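Local coordinates for FprA (Mycobacterium tuberculosis, PDB 1LQT), which transfers electrons between NADPH and ferredoxin by way of bound FAD, and may thereby supply electrons to P450 systems, at residues 12-24 with 368-382. Numbering follows the deposited sequence.
Sequences GPSAFFAAASLLK and IGTNKKDAQDTVDTL. With FAD (flavin-adenine dinucleotide), chain H.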
# COMPACT_ATOMS: atom_id res chain seq x y z
N GLY A 12 -4.68 -8.11 4.83
CA GLY A 12 -3.42 -7.45 5.05
C GLY A 12 -3.07 -7.39 6.52
O GLY A 12 -3.67 -8.05 7.36
N PRO A 13 -2.04 -6.60 6.85
CA PRO A 13 -1.60 -6.50 8.24
C PRO A 13 -2.69 -6.15 9.23
O PRO A 13 -2.76 -6.76 10.28
CB PRO A 13 -0.51 -5.43 8.17
CG PRO A 13 -0.01 -5.48 6.82
CD PRO A 13 -1.17 -5.83 5.93
N SER A 14 -3.51 -5.15 8.96
CA SER A 14 -4.50 -4.75 9.95
C SER A 14 -5.50 -5.89 10.20
O SER A 14 -5.87 -6.12 11.35
CB SER A 14 -5.18 -3.44 9.58
OG SER A 14 -6.06 -3.53 8.48
N ALA A 15 -5.88 -6.60 9.16
CA ALA A 15 -6.75 -7.76 9.29
C ALA A 15 -6.12 -8.83 10.17
O ALA A 15 -6.78 -9.38 11.05
CB ALA A 15 -7.05 -8.32 7.92
N PHE A 16 -4.86 -9.16 9.90
CA PHE A 16 -4.20 -10.20 10.67
C PHE A 16 -3.90 -9.82 12.10
O PHE A 16 -3.97 -10.67 13.01
CB PHE A 16 -2.95 -10.73 9.95
CG PHE A 16 -3.28 -11.84 9.02
CD1 PHE A 16 -3.52 -13.11 9.53
CD2 PHE A 16 -3.37 -11.64 7.65
CE1 PHE A 16 -3.86 -14.15 8.68
CE2 PHE A 16 -3.72 -12.68 6.83
CZ PHE A 16 -3.97 -13.92 7.34
N PHE A 17 -3.59 -8.55 12.34
CA PHE A 17 -3.42 -8.10 13.71
C PHE A 17 -4.77 -8.14 14.45
O PHE A 17 -4.83 -8.56 15.60
CB PHE A 17 -2.80 -6.70 13.76
CG PHE A 17 -1.34 -6.64 13.29
CD1 PHE A 17 -0.40 -7.56 13.68
CD2 PHE A 17 -0.93 -5.61 12.48
CE1 PHE A 17 0.90 -7.46 13.25
CE2 PHE A 17 0.39 -5.52 12.07
CZ PHE A 17 1.28 -6.43 12.46
N ALA A 18 -5.83 -7.76 13.77
CA ALA A 18 -7.16 -7.86 14.38
C ALA A 18 -7.49 -9.32 14.72
O ALA A 18 -7.99 -9.61 15.80
CB ALA A 18 -8.21 -7.26 13.47
N ALA A 19 -7.22 -10.21 13.77
CA ALA A 19 -7.48 -11.63 14.00
C ALA A 19 -6.73 -12.12 15.22
O ALA A 19 -7.30 -12.81 16.08
CB ALA A 19 -7.12 -12.45 12.78
N ALA A 20 -5.46 -11.78 15.30
CA ALA A 20 -4.67 -12.20 16.43
C ALA A 20 -5.21 -11.65 17.73
O ALA A 20 -5.26 -12.36 18.74
CB ALA A 20 -3.20 -11.82 16.24
N SER A 21 -5.62 -10.39 17.72
CA SER A 21 -6.18 -9.78 18.94
C SER A 21 -7.47 -10.48 19.38
O SER A 21 -7.69 -10.68 20.57
CB SER A 21 -6.43 -8.31 18.71
OG SER A 21 -5.24 -7.58 18.55
N LEU A 22 -8.32 -10.85 18.44
CA LEU A 22 -9.55 -11.54 18.76
C LEU A 22 -9.26 -12.89 19.39
O LEU A 22 -9.86 -13.26 20.40
CB LEU A 22 -10.39 -11.72 17.52
CG LEU A 22 -11.01 -10.44 16.94
CD1 LEU A 22 -11.38 -10.63 15.47
CD2 LEU A 22 -12.22 -9.99 17.76
N LEU A 23 -8.35 -13.65 18.79
CA LEU A 23 -8.05 -14.98 19.29
C LEU A 23 -7.36 -14.91 20.65
O LEU A 23 -7.59 -15.74 21.53
CB LEU A 23 -7.22 -15.73 18.26
CG LEU A 23 -7.92 -16.00 16.93
CD1 LEU A 23 -6.95 -16.61 15.93
CD2 LEU A 23 -9.17 -16.86 17.10
N LYS A 24 -6.51 -13.91 20.83
CA LYS A 24 -5.84 -13.69 22.12
C LYS A 24 -6.83 -13.38 23.24
O LYS A 24 -6.70 -13.88 24.34
CB LYS A 24 -4.80 -12.58 22.01
CG LYS A 24 -4.08 -12.26 23.31
CD LYS A 24 -3.12 -11.08 23.12
CE LYS A 24 -3.82 -9.76 22.76
NZ LYS A 24 -2.86 -8.73 22.31
N ILE A 368 4.08 -1.21 8.49
CA ILE A 368 3.24 -2.35 8.81
C ILE A 368 2.87 -2.39 10.28
O ILE A 368 1.71 -2.60 10.65
CB ILE A 368 3.97 -3.64 8.38
CG1 ILE A 368 4.02 -3.71 6.85
CG2 ILE A 368 3.32 -4.88 8.95
CD1 ILE A 368 5.11 -4.62 6.30
N GLY A 369 3.86 -2.20 11.15
CA GLY A 369 3.64 -2.32 12.58
C GLY A 369 2.70 -1.32 13.19
O GLY A 369 2.17 -1.56 14.26
N THR A 370 2.47 -0.19 12.53
CA THR A 370 1.54 0.81 13.04
C THR A 370 0.12 0.27 13.07
O THR A 370 -0.72 0.78 13.79
CB THR A 370 1.55 2.13 12.24
OG1 THR A 370 1.13 1.93 10.87
CG2 THR A 370 2.93 2.77 12.23
N ASN A 371 -0.14 -0.78 12.31
CA ASN A 371 -1.47 -1.37 12.26
C ASN A 371 -1.80 -2.24 13.47
O ASN A 371 -2.95 -2.59 13.68
CB ASN A 371 -1.63 -2.14 10.96
CG ASN A 371 -1.50 -1.23 9.76
OD1 ASN A 371 -2.38 -0.43 9.52
ND2 ASN A 371 -0.39 -1.32 9.06
N LYS A 372 -0.79 -2.57 14.26
CA LYS A 372 -1.01 -3.50 15.36
C LYS A 372 -1.81 -2.87 16.52
O LYS A 372 -2.83 -3.40 16.90
CB LYS A 372 0.32 -4.06 15.83
CG LYS A 372 0.18 -5.16 16.88
CD LYS A 372 1.49 -5.81 17.21
CE LYS A 372 1.32 -6.88 18.27
NZ LYS A 372 2.63 -7.54 18.51
N LYS A 373 -1.34 -1.75 17.07
CA LYS A 373 -2.06 -1.12 18.16
C LYS A 373 -3.42 -0.62 17.70
O LYS A 373 -4.41 -0.69 18.43
CB LYS A 373 -1.27 0.06 18.72
CG LYS A 373 -1.96 0.68 19.89
CD LYS A 373 -1.17 1.83 20.47
CE LYS A 373 -1.90 3.15 20.36
NZ LYS A 373 -3.17 3.13 21.16
N ASP A 374 -3.45 -0.15 16.45
CA ASP A 374 -4.68 0.27 15.82
C ASP A 374 -5.73 -0.84 15.86
O ASP A 374 -6.86 -0.64 16.29
CB ASP A 374 -4.38 0.74 14.39
CG ASP A 374 -5.57 1.29 13.72
OD1 ASP A 374 -6.32 2.09 14.36
OD2 ASP A 374 -5.80 0.97 12.54
N ALA A 375 -5.33 -2.01 15.41
CA ALA A 375 -6.24 -3.13 15.40
C ALA A 375 -6.64 -3.55 16.82
O ALA A 375 -7.79 -3.88 17.05
CB ALA A 375 -5.63 -4.30 14.64
N GLN A 376 -5.69 -3.54 17.72
CA GLN A 376 -5.96 -3.93 19.10
C GLN A 376 -7.02 -3.02 19.72
O GLN A 376 -7.92 -3.48 20.39
CB GLN A 376 -4.69 -3.87 19.92
CG GLN A 376 -4.88 -4.32 21.36
CD GLN A 376 -5.20 -5.80 21.45
OE1 GLN A 376 -4.40 -6.62 21.00
NE2 GLN A 376 -6.34 -6.15 22.03
N ASP A 377 -6.88 -1.73 19.45
CA ASP A 377 -7.83 -0.75 19.95
C ASP A 377 -9.22 -1.00 19.42
O ASP A 377 -10.21 -0.99 20.19
CB ASP A 377 -7.36 0.66 19.62
CG ASP A 377 -6.16 1.09 20.46
OD1 ASP A 377 -5.89 0.47 21.51
OD2 ASP A 377 -5.44 2.03 20.12
N THR A 378 -9.33 -1.21 18.12
CA THR A 378 -10.62 -1.53 17.53
C THR A 378 -11.21 -2.81 18.17
O THR A 378 -12.42 -2.86 18.50
CB THR A 378 -10.51 -1.72 16.01
OG1 THR A 378 -10.27 -0.48 15.34
CG2 THR A 378 -11.81 -2.18 15.48
N VAL A 379 -10.38 -3.84 18.29
CA VAL A 379 -10.86 -5.12 18.82
C VAL A 379 -11.32 -5.01 20.26
O VAL A 379 -12.34 -5.57 20.62
CB VAL A 379 -9.79 -6.21 18.62
CG1 VAL A 379 -10.10 -7.42 19.46
CG2 VAL A 379 -9.69 -6.59 17.14
N ASP A 380 -10.62 -4.20 21.05
CA ASP A 380 -11.06 -4.00 22.42
C ASP A 380 -12.46 -3.40 22.44
O ASP A 380 -13.33 -3.82 23.21
CB ASP A 380 -10.13 -3.05 23.15
CG ASP A 380 -8.77 -3.64 23.48
OD1 ASP A 380 -8.57 -4.87 23.43
OD2 ASP A 380 -7.84 -2.88 23.86
N THR A 381 -12.70 -2.39 21.61
CA THR A 381 -14.03 -1.78 21.51
C THR A 381 -15.09 -2.79 21.08
O THR A 381 -16.18 -2.87 21.67
CB THR A 381 -14.01 -0.62 20.49
OG1 THR A 381 -13.06 0.37 20.89
CG2 THR A 381 -15.35 0.07 20.41
N LEU A 382 -14.78 -3.54 20.03
CA LEU A 382 -15.66 -4.57 19.51
C LEU A 382 -16.05 -5.57 20.60
O LEU A 382 -17.24 -5.91 20.77
CB LEU A 382 -14.94 -5.25 18.34
CG LEU A 382 -15.62 -6.40 17.62
CD1 LEU A 382 -14.94 -6.61 16.28
CD2 LEU A 382 -15.59 -7.67 18.40
PA FAD H . -3.64 -3.54 3.01
O1A FAD H . -3.81 -2.72 1.80
O2A FAD H . -2.31 -4.14 3.32
O5B FAD H . -4.68 -4.75 2.96
C5B FAD H . -6.02 -4.53 2.51
C4B FAD H . -6.55 -5.87 2.03
O4B FAD H . -7.95 -5.73 1.85
C3B FAD H . -5.97 -6.32 0.68
O3B FAD H . -5.54 -7.67 0.71
C2B FAD H . -7.12 -6.10 -0.26
O2B FAD H . -7.12 -6.88 -1.44
C1B FAD H . -8.32 -6.37 0.65
N9A FAD H . -9.58 -5.79 0.19
C8A FAD H . -9.77 -4.50 -0.22
N7A FAD H . -11.04 -4.27 -0.56
C5A FAD H . -11.68 -5.48 -0.38
C6A FAD H . -13.00 -5.86 -0.59
N6A FAD H . -13.96 -5.03 -0.98
N1A FAD H . -13.32 -7.15 -0.31
C2A FAD H . -12.36 -8.00 0.15
N3A FAD H . -11.07 -7.70 0.37
C4A FAD H . -10.78 -6.42 0.09
N1 FAD H . 5.40 -0.81 5.43
C2 FAD H . 6.55 -1.29 5.99
O2 FAD H . 6.62 -1.51 7.18
N3 FAD H . 7.65 -1.50 5.18
C4 FAD H . 7.65 -1.33 3.82
O4 FAD H . 8.67 -1.57 3.14
C4X FAD H . 6.45 -0.89 3.25
N5 FAD H . 6.36 -0.72 1.88
C5X FAD H . 5.19 -0.25 1.34
C6 FAD H . 5.10 -0.06 -0.02
C7 FAD H . 3.97 0.49 -0.61
C7M FAD H . 3.91 0.67 -2.10
C8 FAD H . 2.88 0.81 0.21
C8M FAD H . 1.64 1.43 -0.37
C9 FAD H . 2.95 0.59 1.59
C9A FAD H . 4.10 0.06 2.17
N10 FAD H . 4.19 -0.14 3.55
C10 FAD H . 5.35 -0.64 4.08
C1' FAD H . 3.05 0.12 4.46
C2' FAD H . 2.15 -1.10 4.60
O2' FAD H . 1.91 -1.62 3.32
C3' FAD H . 0.82 -0.70 5.27
O3' FAD H . 1.05 -0.21 6.59
C4' FAD H . -0.17 -1.84 5.49
O4' FAD H . -0.11 -2.80 4.44
C5' FAD H . -1.60 -1.30 5.61
O5' FAD H . -2.39 -2.42 6.02
P FAD H . -3.95 -2.55 5.79
O1P FAD H . -4.30 -3.85 6.40
O2P FAD H . -4.71 -1.34 6.23
O3P FAD H . -4.16 -2.60 4.22
O HOH W 1 -7.29 -8.81 22.56
O HOH W 2 -3.26 -6.21 17.08
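Phe17 lies flat against Lys372. Lys372 CB sits over the centre of the ring, a CH-pi contact 3.9 Å from CB to the Phe17 centroid. Asn371 CB meets the ring at its edge, in plane, and Ile368 O also lies at the edge, 3.5 Å from Phe17 CE2. Phe17 CG is anti to its own carbonyl carbon (chi1 -68°), which carries the ring over the backbone at Asn371 and Lys372.

Small residues let the segment axes approach to 8.2 Å, with a crossing angle of -48°. Ala375 CB rests on the backbone of helix 13-24, 3.6 Å from Ala18 N. Val379 straddles the next turn: CG2 packs on Ala18, and CG1 touches Leu22 CD2 at 3.7 Å. Leu22 CD2 also reaches Leu382 CD2. Leu22 and Leu382 both continue onto Ile101 of strand 99-102, in the sheet that also holds strand 4-9.

The polar contacts gather round Gln376. Its chain bends at chi2 (67°) and brings OE1 to Lys24 NZ, which donates from above the carbonyl plane at 2.9 Å. Ser21 OG lies 2.8 Å from the same Gln376 OE1. Gln376 NE2 donates to Asp380 OD1 and to a water held by Ser21 O, so the amide is gripped at both ends.

At the other end both segments hold FAD. Ser14 N and OG donate to phosphate oxygen O1P. Ile368 N bonds flavin O2, and Asn371 ND2 bonds ribityl O3' and Ile368 O. The glycine-rich turn before helix 13-24, with Ser14 N on the phosphate, is consistent with the dinucleotide-binding motif of a Rossmann-type FAD domain.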